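Local atomic coordinates of integron cassette protein (Vibrio cholerae, PDB entry 3FY6), a protein that is of unknown function and is encoded by a mobile integron gene cassette. Residues V12-Y17 with Y27-H32. Numbering follows the deposited sequence.
Sequences VNLNIY and YIVELH
Val12 and Leu14 pair with Val29 and Tyr27, respectively, in the antiparallel beta hairpin of strands 10-18 and 23-31, the first two strands of a five-stranded antiparallel sheet. Val12 and Val29 exchange both backbone bonds, Val12 N to Val29 O and Val29 N to Val12 O, each 2.8 Å long. Leu14 and Tyr27 bond reciprocally in the same way and form the second hydrogen-bonded pair.

On one face of the sheet, Val12, Leu14, Tyr27 and Val29 turn toward helices 77-89 and 95-114, with Phe81 touching both Leu14 and Val29. From Tyr27, CB lies 4.1 Å from Leu14 O and 4.4 Å from Leu14 CB. A chi1 of -77° sets CG beside the backbone N and directs the ring toward Ile16. There CG reaches Ile16 CG1, CD1 approaches that same CG1 to 3.5 Å, and CE1 rests 3.7 Å from Ile16 CB, so Ile16 meets the CD1-CE1 side of the ring, the two side chains crossing at about a right angle. At the tip, OH is hydrogen-bonded to Asp69 OD2, which satisfies the hydroxyl of this buried residue and probably helps fix the ring's position.

Back toward Val12, the methyls Leu14 CD1 and Val29 CG2 meet diagonally at 3.7 Å. The other face carries the non-hydrogen-bonded pair Asn13 and Ile28, whose side chains lie side by side and point the same way. Here the amide oxygen Asn13 OD1 comes to 3.6 Å from the methyl carbon Ile28 CG2.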
ATOM      1  N   VAL A  12     -14.445  -4.580  16.790  1.00 21.76           N
ATOM      2  CA  VAL A  12     -14.244  -3.208  16.373  1.00 19.74           C
ATOM      3  C   VAL A  12     -14.868  -3.027  14.987  1.00 22.57           C
ATOM      4  O   VAL A  12     -14.574  -3.786  14.071  1.00 18.64           O
ATOM      5  CB  VAL A  12     -12.738  -2.875  16.323  1.00 18.78           C
ATOM      6  CG1 VAL A  12     -12.527  -1.407  16.013  1.00 15.64           C
ATOM      7  CG2 VAL A  12     -12.078  -3.239  17.653  1.00 19.99           C
ATOM      8  N   ASN A  13     -15.744  -2.040  14.842  1.00 14.01           N
ATOM      9  CA  ASN A  13     -16.323  -1.742  13.543  1.00 21.72           C
ATOM     10  C   ASN A  13     -15.575  -0.583  12.904  1.00 19.69           C
ATOM     11  O   ASN A  13     -15.510   0.498  13.465  1.00 18.76           O
ATOM     12  CB  ASN A  13     -17.820  -1.425  13.667  1.00 25.28           C
ATOM     13  CG  ASN A  13     -18.677  -2.682  13.753  1.00 27.81           C
ATOM     14  OD1 ASN A  13     -18.253  -3.699  14.292  1.00 30.52           O
ATOM     15  ND2 ASN A  13     -19.881  -2.617  13.201  1.00 28.79           N
ATOM     16  N   LEU A  14     -15.003  -0.819  11.729  1.00 15.69           N
ATOM     17  CA  LEU A  14     -14.202   0.198  11.056  1.00 19.81           C
ATOM     18  C   LEU A  14     -14.904   0.679   9.784  1.00 22.30           C
ATOM     19  O   LEU A  14     -15.546  -0.101   9.096  1.00 21.16           O
ATOM     20  CB  LEU A  14     -12.817  -0.366  10.724  1.00 18.48           C
ATOM     21  CG  LEU A  14     -11.962  -0.786  11.925  1.00 19.46           C
ATOM     22  CD1 LEU A  14     -10.662  -1.433  11.461  1.00 19.51           C
ATOM     23  CD2 LEU A  14     -11.672   0.421  12.813  1.00 17.75           C
ATOM     24  N   ASN A  15     -14.775   1.963   9.470  1.00 17.26           N
ATOM     25  CA  ASN A  15     -15.505   2.532   8.345  1.00 15.51           C
ATOM     26  C   ASN A  15     -14.566   2.916   7.205  1.00 18.96           C
ATOM     27  O   ASN A  15     -13.838   3.908   7.291  1.00 13.95           O
ATOM     28  CB  ASN A  15     -16.319   3.739   8.808  1.00 16.41           C
ATOM     29  CG  ASN A  15     -17.122   3.448  10.073  1.00 24.47           C
ATOM     30  OD1 ASN A  15     -16.972   4.125  11.086  1.00 36.09           O
ATOM     31  ND2 ASN A  15     -17.956   2.421  10.020  1.00 23.09           N
ATOM     32  N   ILE A  16     -14.580   2.121   6.142  1.00 12.55           N
ATOM     33  CA  ILE A  16     -13.641   2.320   5.040  1.00 18.41           C
ATOM     34  C   ILE A  16     -14.350   2.850   3.793  1.00 17.93           C
ATOM     35  O   ILE A  16     -15.237   2.193   3.253  1.00 17.63           O
ATOM     36  CB  ILE A  16     -12.928   0.998   4.681  1.00 15.72           C
ATOM     37  CG1 ILE A  16     -12.251   0.401   5.926  1.00 20.83           C
ATOM     38  CG2 ILE A  16     -11.923   1.220   3.543  1.00 17.27           C
ATOM     39  CD1 ILE A  16     -11.004   1.151   6.368  1.00 17.21           C
ATOM     40  N   TYR A  17     -13.945   4.022   3.319  1.00 15.84           N
ATOM     41  CA  TYR A  17     -14.617   4.612   2.164  1.00 18.95           C
ATOM     42  C   TYR A  17     -14.307   3.861   0.878  1.00 19.70           C
ATOM     43  O   TYR A  17     -13.145   3.619   0.556  1.00 17.88           O
ATOM     44  CB  TYR A  17     -14.287   6.097   1.992  1.00 15.91           C
ATOM     45  CG  TYR A  17     -15.086   6.688   0.859  1.00 18.52           C
ATOM     46  CD1 TYR A  17     -16.412   7.074   1.051  1.00 14.63           C
ATOM     47  CD2 TYR A  17     -14.543   6.803  -0.418  1.00 15.65           C
ATOM     48  CE1 TYR A  17     -17.170   7.580   0.008  1.00 18.86           C
ATOM     49  CE2 TYR A  17     -15.297   7.319  -1.482  1.00 19.13           C
ATOM     50  CZ  TYR A  17     -16.607   7.702  -1.254  1.00 17.53           C
ATOM     51  OH  TYR A  17     -17.356   8.207  -2.280  1.00 23.26           O
ATOM     52  N   TYR A  27     -15.997  -2.659   7.978  1.00 17.42           N
ATOM     53  CA  TYR A  27     -15.152  -3.830   8.165  1.00 19.31           C
ATOM     54  C   TYR A  27     -15.223  -4.203   9.633  1.00 21.57           C
ATOM     55  O   TYR A  27     -14.935  -3.379  10.499  1.00 25.08           O
ATOM     56  CB  TYR A  27     -13.713  -3.525   7.770  1.00 21.92           C
ATOM     57  CG  TYR A  27     -13.495  -3.516   6.277  1.00 24.93           C
ATOM     58  CD1 TYR A  27     -14.118  -2.572   5.471  1.00 22.77           C
ATOM     59  CD2 TYR A  27     -12.664  -4.455   5.672  1.00 21.07           C
ATOM     60  CE1 TYR A  27     -13.920  -2.561   4.101  1.00 25.44           C
ATOM     61  CE2 TYR A  27     -12.458  -4.455   4.297  1.00 25.51           C
ATOM     62  CZ  TYR A  27     -13.087  -3.507   3.518  1.00 26.51           C
ATOM     63  OH  TYR A  27     -12.899  -3.513   2.157  1.00 33.10           O
ATOM     64  N   ILE A  28     -15.628  -5.433   9.921  1.00 23.62           N
ATOM     65  CA  ILE A  28     -15.786  -5.847  11.310  1.00 24.11           C
ATOM     66  C   ILE A  28     -14.579  -6.657  11.757  1.00 23.96           C
ATOM     67  O   ILE A  28     -14.287  -7.717  11.208  1.00 26.08           O
ATOM     68  CB  ILE A  28     -17.084  -6.646  11.528  1.00 23.64           C
ATOM     69  CG1 ILE A  28     -18.275  -5.879  10.958  1.00 24.45           C
ATOM     70  CG2 ILE A  28     -17.308  -6.910  13.020  1.00 24.31           C
ATOM     71  CD1 ILE A  28     -19.580  -6.645  11.011  1.00 27.05           C
ATOM     72  N   VAL A  29     -13.861  -6.131  12.739  1.00 19.02           N
ATOM     73  CA  VAL A  29     -12.713  -6.824  13.294  1.00 15.29           C
ATOM     74  C   VAL A  29     -13.100  -7.535  14.583  1.00 25.17           C
ATOM     75  O   VAL A  29     -13.505  -6.899  15.552  1.00 23.55           O
ATOM     76  CB  VAL A  29     -11.575  -5.844  13.608  1.00 25.75           C
ATOM     77  CG1 VAL A  29     -10.331  -6.610  14.047  1.00 27.48           C
ATOM     78  CG2 VAL A  29     -11.264  -4.983  12.388  1.00 27.58           C
ATOM     79  N   GLU A  30     -12.984  -8.858  14.594  1.00 27.52           N
ATOM     80  CA  GLU A  30     -13.242  -9.622  15.807  1.00 28.31           C
ATOM     81  C   GLU A  30     -11.923 -10.039  16.444  1.00 25.38           C
ATOM     82  O   GLU A  30     -11.150 -10.788  15.845  1.00 28.54           O
ATOM     83  CB  GLU A  30     -14.073 -10.869  15.500  1.00 33.69           C
ATOM     84  CG  GLU A  30     -15.568 -10.677  15.568  1.00 50.40           C
ATOM     85  CD  GLU A  30     -16.306 -11.990  15.783  1.00 66.98           C
ATOM     86  OE1 GLU A  30     -15.673 -12.958  16.266  1.00 68.09           O
ATOM     87  OE2 GLU A  30     -17.518 -12.053  15.478  1.00 71.09           O
ATOM     88  N   LEU A  31     -11.670  -9.555  17.654  1.00 21.38           N
ATOM     89  CA  LEU A  31     -10.447  -9.898  18.373  1.00 22.98           C
ATOM     90  C   LEU A  31     -10.738 -10.960  19.418  1.00 25.27           C
ATOM     91  O   LEU A  31     -11.593 -10.771  20.272  1.00 22.84           O
ATOM     92  CB  LEU A  31      -9.867  -8.664  19.067  1.00 19.12           C
ATOM     93  CG  LEU A  31      -9.648  -7.449  18.175  1.00 18.76           C
ATOM     94  CD1 LEU A  31      -9.166  -6.271  18.990  1.00 19.08           C
ATOM     95  CD2 LEU A  31      -8.651  -7.797  17.096  1.00 18.28           C
ATOM     96  N   HIS A  32     -10.021 -12.073  19.340  1.00 25.76           N
ATOM     97  CA  HIS A  32     -10.079 -13.111  20.354  1.00 23.69           C
ATOM     98  C   HIS A  32      -8.652 -13.375  20.789  1.00 24.27           C
ATOM     99  O   HIS A  32      -7.702 -12.961  20.122  1.00 21.92           O
ATOM    100  CB  HIS A  32     -10.662 -14.412  19.789  1.00 31.78           C
ATOM    101  CG  HIS A  32     -12.069 -14.290  19.300  1.00 41.79           C
ATOM    102  ND1 HIS A  32     -13.154 -14.698  20.048  1.00 47.24           N
ATOM    103  CD2 HIS A  32     -12.571 -13.816  18.135  1.00 43.49           C
ATOM    104  CE1 HIS A  32     -14.264 -14.480  19.365  1.00 49.12           C
ATOM    105  NE2 HIS A  32     -13.938 -13.944  18.201  1.00 46.39           N
TER